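Side-chain contacts in Asp/Glu-specific dipeptidyl-peptidase (Flavobacterium psychrophilum, PDB 5JXF), which removes dipeptides from the N-terminus of oligopeptides as a serine peptidase of family S46, with strict specificity for Asp or Glu at the P1 position: residues L428-V431 against F432-K435; V506-A509 against N510-L514. All coordinates share one frame; numbering follows the deposited sequence.

Contact 1: L428-V431 against F432-K435; sequences LEQV and FITK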
loop_
_atom_site.group_PDB
_atom_site.type_symbol
_atom_site.label_atom_id
_atom_site.label_comp_id
_atom_site.label_asym_id
_atom_site.label_seq_id
_atom_site.Cartn_x
_atom_site.Cartn_y
_atom_site.Cartn_z
ATOM N N LEU A 428 38.223 25.195 -10.781
ATOM C CA LEU A 428 39.051 25.648 -11.896
ATOM C C LEU A 428 39.915 26.866 -11.516
ATOM O O LEU A 428 41.043 26.997 -12.003
ATOM C CB LEU A 428 38.169 25.979 -13.101
ATOM C CG LEU A 428 38.796 26.321 -14.457
ATOM C CD1 LEU A 428 39.514 25.107 -15.029
ATOM C CD2 LEU A 428 37.737 26.830 -15.432
ATOM N N GLU A 429 39.399 27.734 -10.644
ATOM C CA GLU A 429 40.191 28.824 -10.068
ATOM C C GLU A 429 41.476 28.355 -9.399
ATOM O O GLU A 429 42.524 28.977 -9.544
ATOM C CB GLU A 429 39.352 29.583 -9.046
ATOM C CG GLU A 429 39.965 30.820 -8.432
ATOM C CD GLU A 429 39.656 30.864 -6.955
ATOM O OE1 GLU A 429 39.099 29.858 -6.471
ATOM O OE2 GLU A 429 39.927 31.881 -6.285
ATOM N N GLN A 430 41.403 27.259 -8.655
ATOM C CA GLN A 430 42.573 26.806 -7.916
ATOM C C GLN A 430 43.490 25.891 -8.735
ATOM O O GLN A 430 44.599 25.594 -8.304
ATOM C CB GLN A 430 42.154 26.109 -6.621
ATOM C CG GLN A 430 42.505 26.927 -5.390
ATOM C CD GLN A 430 42.426 26.134 -4.102
ATOM O OE1 GLN A 430 41.544 26.364 -3.274
ATOM N NE2 GLN A 430 43.358 25.204 -3.918
ATOM N N VAL A 431 43.040 25.452 -9.908
ATOM C CA VAL A 431 43.940 24.804 -10.859
ATOM C C VAL A 431 45.005 25.820 -11.295
ATOM O O VAL A 431 46.212 25.517 -11.324
ATOM C CB VAL A 431 43.185 24.258 -12.096
ATOM C CG1 VAL A 431 44.162 23.700 -13.122
ATOM C CG2 VAL A 431 42.184 23.197 -11.681
ATOM N N PHE A 432 44.546 27.033 -11.608
ATOM C CA PHE A 432 45.430 28.135 -11.987
ATOM C C PHE A 432 46.489 28.381 -10.923
ATOM O O PHE A 432 47.680 28.459 -11.217
ATOM C CB PHE A 432 44.631 29.420 -12.219
ATOM C CG PHE A 432 45.495 30.637 -12.449
ATOM C CD1 PHE A 432 45.931 30.963 -13.725
ATOM C CD2 PHE A 432 45.873 31.455 -11.385
ATOM C CE1 PHE A 432 46.718 32.076 -13.939
ATOM C CE2 PHE A 432 46.666 32.568 -11.591
ATOM C CZ PHE A 432 47.090 32.880 -12.868
ATOM N N ILE A 433 46.023 28.515 -9.686
ATOM C CA ILE A 433 46.880 28.712 -8.524
ATOM C C ILE A 433 47.910 27.585 -8.354
ATOM O O ILE A 433 49.079 27.844 -8.048
ATOM C CB ILE A 433 46.026 28.818 -7.241
ATOM C CG1 ILE A 433 45.107 30.040 -7.315
ATOM C CG2 ILE A 433 46.913 28.878 -6.005
ATOM C CD1 ILE A 433 44.056 30.076 -6.229
ATOM N N THR A 434 47.476 26.344 -8.573
ATOM C CA THR A 434 48.286 25.152 -8.281
ATOM C C THR A 434 49.143 24.664 -9.427
ATOM O O THR A 434 50.344 24.443 -9.286
ATOM C CB THR A 434 47.388 23.972 -7.865
ATOM O OG1 THR A 434 46.720 24.298 -6.643
ATOM C CG2 THR A 434 48.203 22.694 -7.692
ATOM N N LYS A 435 48.491 24.487 -10.561
ATOM C CA LYS A 435 49.018 23.731 -11.669
ATOM C C LYS A 435 49.430 24.647 -12.825
ATOM O O LYS A 435 50.113 24.222 -13.761
ATOM C CB LYS A 435 47.951 22.695 -12.061
ATOM C CG LYS A 435 47.832 21.384 -11.089
ATOM C CD LYS A 435 48.988 20.475 -11.605
ATOM C CE LYS A 435 48.962 19.136 -10.804
ATOM N NZ LYS A 435 47.458 19.100 -10.723
#
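The carbonyl oxygen of Gln-430 is gripped twice by Thr-434, once through the backbone and once through the side chain. Thr-434 OG1 donates to Gln-430 O over 3.0 Å and lies nearly along the C=O axis, whereas Thr-434 N, also 3.0 Å from Gln-430 O, comes from above the carbonyl plane with a bent N-H...O angle of 139°. With OG1 beside its own backbone N (chi1 -64°), the hydroxyl turns back along the helix to the same acceptor. One residue on, Lys-435 N gives Val-431 O a shorter, straighter bond of 2.6 Å at 161°, in the carbonyl plane; Thr-434 N adds a weak second one to that oxygen. Lys-435 CB then rests 4.1 Å from Val-431 CG1 before the lysine chain bends away. On the exposed flank, Ile-433 CD1 meets Gln-430 CG at 3.6 Å, the two chains crossing obliquely. Phe-432 meets this turn mainly through CB, 3.4 Å from Glu-429 O; its ring leads off to Ala-519 and Leu-523 of helix 519-528, while Val-431 and Leu-428 pack on helix 437-450. These are the i to i+3 and i+4 contacts of an alpha-helix, here in the C-terminal part of helix 417-435, with a threonine hydroxyl bonded back to the i-4 carbonyl.

Contact 2: V506-A509 against N510-L514; sequences VDYA and NFKAL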
loop_
_atom_site.group_PDB
_atom_site.type_symbol
_atom_site.label_atom_id
_atom_site.label_comp_id
_atom_site.label_asym_id
_atom_site.label_seq_id
_atom_site.Cartn_x
_atom_site.Cartn_y
_atom_site.Cartn_z
ATOM N N VAL A 506 23.541 31.355 -16.462
ATOM C CA VAL A 506 22.224 30.887 -16.900
ATOM C C VAL A 506 22.234 30.391 -18.349
ATOM O O VAL A 506 21.510 29.467 -18.694
ATOM C CB VAL A 506 21.132 31.992 -16.758
ATOM C CG1 VAL A 506 20.949 32.390 -15.299
ATOM C CG2 VAL A 506 21.459 33.208 -17.620
ATOM N N ASP A 507 23.078 30.994 -19.182
ATOM C CA ASP A 507 23.053 30.756 -20.624
ATOM C C ASP A 507 24.423 30.297 -21.141
ATOM O O ASP A 507 25.461 30.711 -20.622
ATOM C CB ASP A 507 22.585 32.034 -21.331
ATOM C CG ASP A 507 22.612 31.926 -22.841
ATOM O OD1 ASP A 507 22.558 30.796 -23.370
ATOM O OD2 ASP A 507 22.659 32.986 -23.501
ATOM N N TYR A 508 24.424 29.434 -22.155
ATOM C CA TYR A 508 25.668 28.879 -22.685
ATOM C C TYR A 508 26.482 29.907 -23.462
ATOM O O TYR A 508 27.703 29.993 -23.307
ATOM C CB TYR A 508 25.382 27.691 -23.588
ATOM C CG TYR A 508 26.609 26.878 -23.928
ATOM C CD1 TYR A 508 27.693 26.816 -23.059
ATOM C CD2 TYR A 508 26.689 26.180 -25.123
ATOM C CE1 TYR A 508 28.813 26.067 -23.365
ATOM C CE2 TYR A 508 27.805 25.431 -25.439
ATOM C CZ TYR A 508 28.864 25.377 -24.557
ATOM O OH TYR A 508 29.977 24.631 -24.874
ATOM N N ALA A 509 25.799 30.657 -24.322
ATOM C CA ALA A 509 26.424 31.732 -25.076
ATOM C C ALA A 509 27.013 32.731 -24.095
ATOM O O ALA A 509 28.135 33.214 -24.264
ATOM C CB ALA A 509 25.422 32.399 -25.986
ATOM N N ASN A 510 26.232 33.035 -23.065
ATOM C CA ASN A 510 26.722 33.794 -21.932
ATOM C C ASN A 510 27.983 33.136 -21.357
ATOM O O ASN A 510 29.067 33.711 -21.444
ATOM C CB ASN A 510 25.622 33.927 -20.873
ATOM C CG ASN A 510 24.674 35.085 -21.157
ATOM O OD1 ASN A 510 25.000 35.993 -21.924
ATOM N ND2 ASN A 510 23.489 35.046 -20.553
ATOM N N PHE A 511 27.840 31.933 -20.799
ATOM C CA PHE A 511 28.945 31.217 -20.145
ATOM C C PHE A 511 30.271 31.229 -20.917
ATOM O O PHE A 511 31.331 31.366 -20.305
ATOM C CB PHE A 511 28.541 29.766 -19.867
ATOM C CG PHE A 511 29.627 28.939 -19.213
ATOM C CD1 PHE A 511 29.924 29.088 -17.870
ATOM C CD2 PHE A 511 30.343 28.002 -19.948
ATOM C CE1 PHE A 511 30.916 28.321 -17.281
ATOM C CE2 PHE A 511 31.333 27.235 -19.360
ATOM C CZ PHE A 511 31.615 27.393 -18.030
ATOM N N LYS A 512 30.216 31.086 -22.243
ATOM C CA LYS A 512 31.422 31.135 -23.078
ATOM C C LYS A 512 32.098 32.518 -23.030
ATOM O O LYS A 512 33.332 32.625 -23.031
ATOM C CB LYS A 512 31.088 30.782 -24.535
ATOM C CG LYS A 512 30.792 29.311 -24.825
ATOM C CD LYS A 512 30.400 29.154 -26.297
ATOM C CE LYS A 512 30.113 27.715 -26.684
ATOM N NZ LYS A 512 29.603 27.620 -28.086
ATOM N N ALA A 513 31.282 33.569 -22.998
ATOM C CA ALA A 513 31.782 34.941 -23.011
ATOM C C ALA A 513 32.513 35.266 -21.714
ATOM O O ALA A 513 33.506 35.999 -21.713
ATOM C CB ALA A 513 30.634 35.925 -23.237
ATOM N N LEU A 514 32.007 34.714 -20.614
ATOM C CA LEU A 514 32.609 34.911 -19.304
ATOM C C LEU A 514 34.015 34.314 -19.256
ATOM O O LEU A 514 34.896 34.840 -18.580
ATOM C CB LEU A 514 31.730 34.286 -18.222
ATOM C CG LEU A 514 32.038 34.585 -16.754
ATOM C CD1 LEU A 514 31.788 36.055 -16.430
ATOM C CD2 LEU A 514 31.206 33.680 -15.858
#
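Tyr-508 and Lys-512, one turn apart, make the close-packed part of this helix start. Lys-512 CE lies over one face of the tyrosine ring, 3.8 Å from its centroid and 28° off the normal, a CH-pi contact displaced toward the rim, where CE is 3.4 Å from Tyr-508 CZ. The lysine, itself exposed, runs extended beyond CG, which carries CE out over the ring, with NZ farther off, 3.9 Å from Tyr-508 CE2. At the ring's edge, near its plane, stands Phe-511 CD2, 4.2 Å from Tyr-508 CE1. The main chain is firm here too: Phe-511 N donates to Asp-507 O over 2.7 Å at 171°. Beyond this pair the tyrosine hydroxyl bonds to Ile-448 O and its ring meets Phe-455, while buried Phe-511 packs on Leu-421 and Leu-425 of helix 417-435 and on Leu-447 of helix 437-450. An alanine in place of Tyr-508 would take away the ring face under Lys-512 CE and would probably leave that chain freer to swing and Ile-448 O without this donor. The side formed by the Asp-507 and Asn-510 side chains is looser. Asn-510 ND2 comes within 3.2 Å of Asp-507 CB, but the two side chains cross at about a right angle, their carboxylate and amide planes 68° apart, and the amide nitrogen stays 3.7 Å from Asp-507 OD2, with no hydrogen bond between them. Asp-507 OD1 instead takes a weak, bent bond from the backbone N of exposed Ala-509. An aspartate at the N-cap, accepting from the N-H two residues on, is N-capping of an alpha-helix, here in a weak form, at the start of helix 508-514.

Overall arrangement
Contact 1 comes first along the chain, on the final turns of helix 417-435; contact 2 follows at the start of helix 508-514. Their centres are about 21 Å apart and their nearest atoms about 7 Å, so they do not touch, yet they share neighbours. Helix 417-435 carries contact 1 near its end and, through earlier residues Leu-418, Leu-421 and Leu-425, also packs against contact 2. Helices 437-450 and 519-528 border both contacts. Residues of the two contacts thus join helices 417-435, 437-450, 508-514 and 519-528 into one helical region of the S46 peptidase. The contact centres lie about 30 and 32 Å from the chain's centre, away from the bound dipeptide and the probable charge-relay residues.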